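Local atomic coordinates of DUF1436 domain-containing protein (Neisseria meningitidis, PDB entry 2GKP), a protein that is of unknown function but probably acts as an immunity protein that neutralises a toxin of contact-dependent growth inhibition. Residues 35-40 with 76-81. Numbering follows the deposited sequence.
Sequences APDHLY and QDFFDT
F78 reaches out from helix 73-79 and sets the far rim of its ring against the backbone of strand 34-45. F78 CZ lies 3.5 Å from A35 O, which sits at the ring edge near its plane, and 3.6 Å from P36 O, which comes in obliquely. The neighbouring ring carbon, F78 CE1, meets D37 at its CA and along the side chain, with D37 OD1 3.8 Å away at the edge. A35 adds a light apolar touch, its CB 4.3 Å from F78 CE2. With CB already pointing at the strand, CG anti to the backbone N of F78 (chi1 -167°) carries the ring on to it. Within the same segment, the F79 ring turns one face to F78 CD2, and F68 also meets the F78 ring.

On the strand side, the D37 carboxylate is steeply turned against the phenyl, their planes 77° apart. D37 OD1 accepts a hydrogen bond from L39 N at 3.1 Å, from above the carboxylate plane, making an Asx turn where the chain leaves the extended course of 35-36. OD2 is taken by S29 OG and by a salt bridge to R66, so the buried carboxylate is well satisfied and probably stays ionised. Three oxygens, A35 O, P36 O and D37 OD1, face the helix, and to A35 O and D37 OD1 the phenyl presents the C-H groups of its edge: a mainly van der Waals seam, probably with a weak electrostatic share, joining helix to sheet.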
loop_
_atom_site.group_PDB
_atom_site.type_symbol
_atom_site.label_atom_id
_atom_site.label_comp_id
_atom_site.label_asym_id
_atom_site.label_seq_id
_atom_site.Cartn_x
_atom_site.Cartn_y
_atom_site.Cartn_z
ATOM N N ALA A 35 -4.679 7.328 1.646
ATOM C CA ALA A 35 -3.227 7.531 1.534
ATOM C C ALA A 35 -2.507 6.724 2.583
ATOM O O ALA A 35 -3.124 6.288 3.558
ATOM C CB ALA A 35 -2.859 9.027 1.632
ATOM N N PRO A 36 -1.201 6.490 2.387
ATOM C CA PRO A 36 -0.467 5.716 3.397
ATOM C C PRO A 36 -0.695 6.253 4.803
ATOM O O PRO A 36 -0.640 7.479 5.014
ATOM C CB PRO A 36 0.984 5.905 2.964
ATOM C CG PRO A 36 0.900 6.020 1.468
ATOM C CD PRO A 36 -0.361 6.831 1.212
ATOM N N ASP A 37 -0.941 5.357 5.754
ATOM C CA ASP A 37 -1.247 5.771 7.142
ATOM C C ASP A 37 -0.052 5.370 8.012
ATOM O O ASP A 37 0.081 4.196 8.409
ATOM C CB ASP A 37 -2.517 5.078 7.617
ATOM C CG ASP A 37 -2.954 5.541 8.989
ATOM O OD1 ASP A 37 -2.187 6.279 9.617
ATOM O OD2 ASP A 37 -4.033 5.125 9.444
ATOM N N HIS A 38 0.826 6.328 8.280
ATOM C CA HIS A 38 2.064 6.016 8.997
ATOM C C HIS A 38 1.839 5.738 10.485
ATOM O O HIS A 38 2.794 5.491 11.218
ATOM C CB HIS A 38 3.132 7.087 8.719
ATOM C CG HIS A 38 3.442 7.228 7.266
ATOM N ND1 HIS A 38 3.907 6.183 6.498
ATOM C CD2 HIS A 38 3.266 8.271 6.416
ATOM C CE1 HIS A 38 4.035 6.581 5.243
ATOM N NE2 HIS A 38 3.663 7.848 5.168
ATOM N N LEU A 39 0.586 5.716 10.927
ATOM C CA LEU A 39 0.301 5.155 12.243
ATOM C C LEU A 39 0.706 3.669 12.287
ATOM O O LEU A 39 1.131 3.129 13.315
ATOM C CB LEU A 39 -1.180 5.310 12.579
ATOM C CG LEU A 39 -1.672 4.674 13.870
ATOM C CD1 LEU A 39 -0.932 5.259 15.084
ATOM C CD2 LEU A 39 -3.145 4.886 14.043
ATOM N N TYR A 40 0.580 3.028 11.140
ATOM C CA TYR A 40 0.902 1.610 11.002
ATOM C C TYR A 40 2.287 1.524 10.340
ATOM O O TYR A 40 2.505 2.137 9.294
ATOM C CB TYR A 40 -0.207 0.915 10.202
ATOM C CG TYR A 40 -1.549 1.092 10.823
ATOM C CD1 TYR A 40 -1.951 0.335 11.940
ATOM C CD2 TYR A 40 -2.408 2.074 10.350
ATOM C CE1 TYR A 40 -3.177 0.562 12.541
ATOM C CE2 TYR A 40 -3.639 2.289 10.944
ATOM C CZ TYR A 40 -4.020 1.531 12.015
ATOM O OH TYR A 40 -5.239 1.769 12.589
ATOM N N GLN A 76 -8.724 15.801 10.322
ATOM C CA GLN A 76 -7.935 17.018 10.167
ATOM C C GLN A 76 -6.431 16.738 10.308
ATOM O O GLN A 76 -5.604 17.235 9.515
ATOM C CB GLN A 76 -8.374 18.072 11.188
ATOM C CG GLN A 76 -9.796 18.576 10.966
ATOM C CD GLN A 76 -10.195 19.478 12.111
ATOM O OE1 GLN A 76 -9.369 20.242 12.603
ATOM N NE2 GLN A 76 -11.440 19.367 12.572
ATOM N N ASP A 77 -6.085 15.937 11.319
ATOM C CA ASP A 77 -4.687 15.558 11.555
ATOM C C ASP A 77 -4.089 14.804 10.373
ATOM O O ASP A 77 -2.950 15.117 9.934
ATOM C CB ASP A 77 -4.565 14.733 12.846
ATOM C CG ASP A 77 -3.122 14.425 13.202
ATOM O OD1 ASP A 77 -2.504 15.175 13.985
ATOM O OD2 ASP A 77 -2.618 13.434 12.692
ATOM N N PHE A 78 -4.871 13.856 9.853
ATOM C CA PHE A 78 -4.405 13.024 8.738
ATOM C C PHE A 78 -4.137 13.809 7.458
ATOM O O PHE A 78 -3.203 13.507 6.711
ATOM C CB PHE A 78 -5.396 11.893 8.460
ATOM C CG PHE A 78 -4.840 10.822 7.557
ATOM C CD1 PHE A 78 -3.942 9.870 8.044
ATOM C CD2 PHE A 78 -5.234 10.739 6.237
ATOM C CE1 PHE A 78 -3.452 8.873 7.199
ATOM C CE2 PHE A 78 -4.723 9.759 5.385
ATOM C CZ PHE A 78 -3.833 8.839 5.880
ATOM N N PHE A 79 -4.945 14.850 7.220
ATOM C CA PHE A 79 -4.825 15.600 5.970
ATOM C C PHE A 79 -4.094 16.947 6.113
ATOM O O PHE A 79 -3.980 17.710 5.160
ATOM C CB PHE A 79 -6.201 15.741 5.287
ATOM C CG PHE A 79 -6.711 14.439 4.688
ATOM C CD1 PHE A 79 -6.251 14.029 3.439
ATOM C CD2 PHE A 79 -7.617 13.622 5.356
ATOM C CE1 PHE A 79 -6.703 12.849 2.878
ATOM C CE2 PHE A 79 -8.070 12.403 4.784
ATOM C CZ PHE A 79 -7.607 12.035 3.555
ATOM N N ASP A 80 -3.584 17.214 7.321
ATOM C CA ASP A 80 -2.807 18.430 7.572
ATOM C C ASP A 80 -1.525 18.407 6.762
ATOM O O ASP A 80 -0.774 17.450 6.853
ATOM C CB ASP A 80 -2.424 18.527 9.045
ATOM C CG ASP A 80 -1.679 19.830 9.373
ATOM O OD1 ASP A 80 -2.285 20.935 9.273
ATOM O OD2 ASP A 80 -0.473 19.760 9.699
ATOM N N THR A 81 -1.271 19.468 6.006
ATOM C CA THR A 81 -0.137 19.540 5.088
ATOM C C THR A 81 1.207 19.303 5.783
ATOM O O THR A 81 2.011 18.477 5.347
ATOM C CB THR A 81 -0.149 20.885 4.345
ATOM O OG1 THR A 81 -1.386 20.972 3.604
ATOM C CG2 THR A 81 1.025 20.987 3.381
#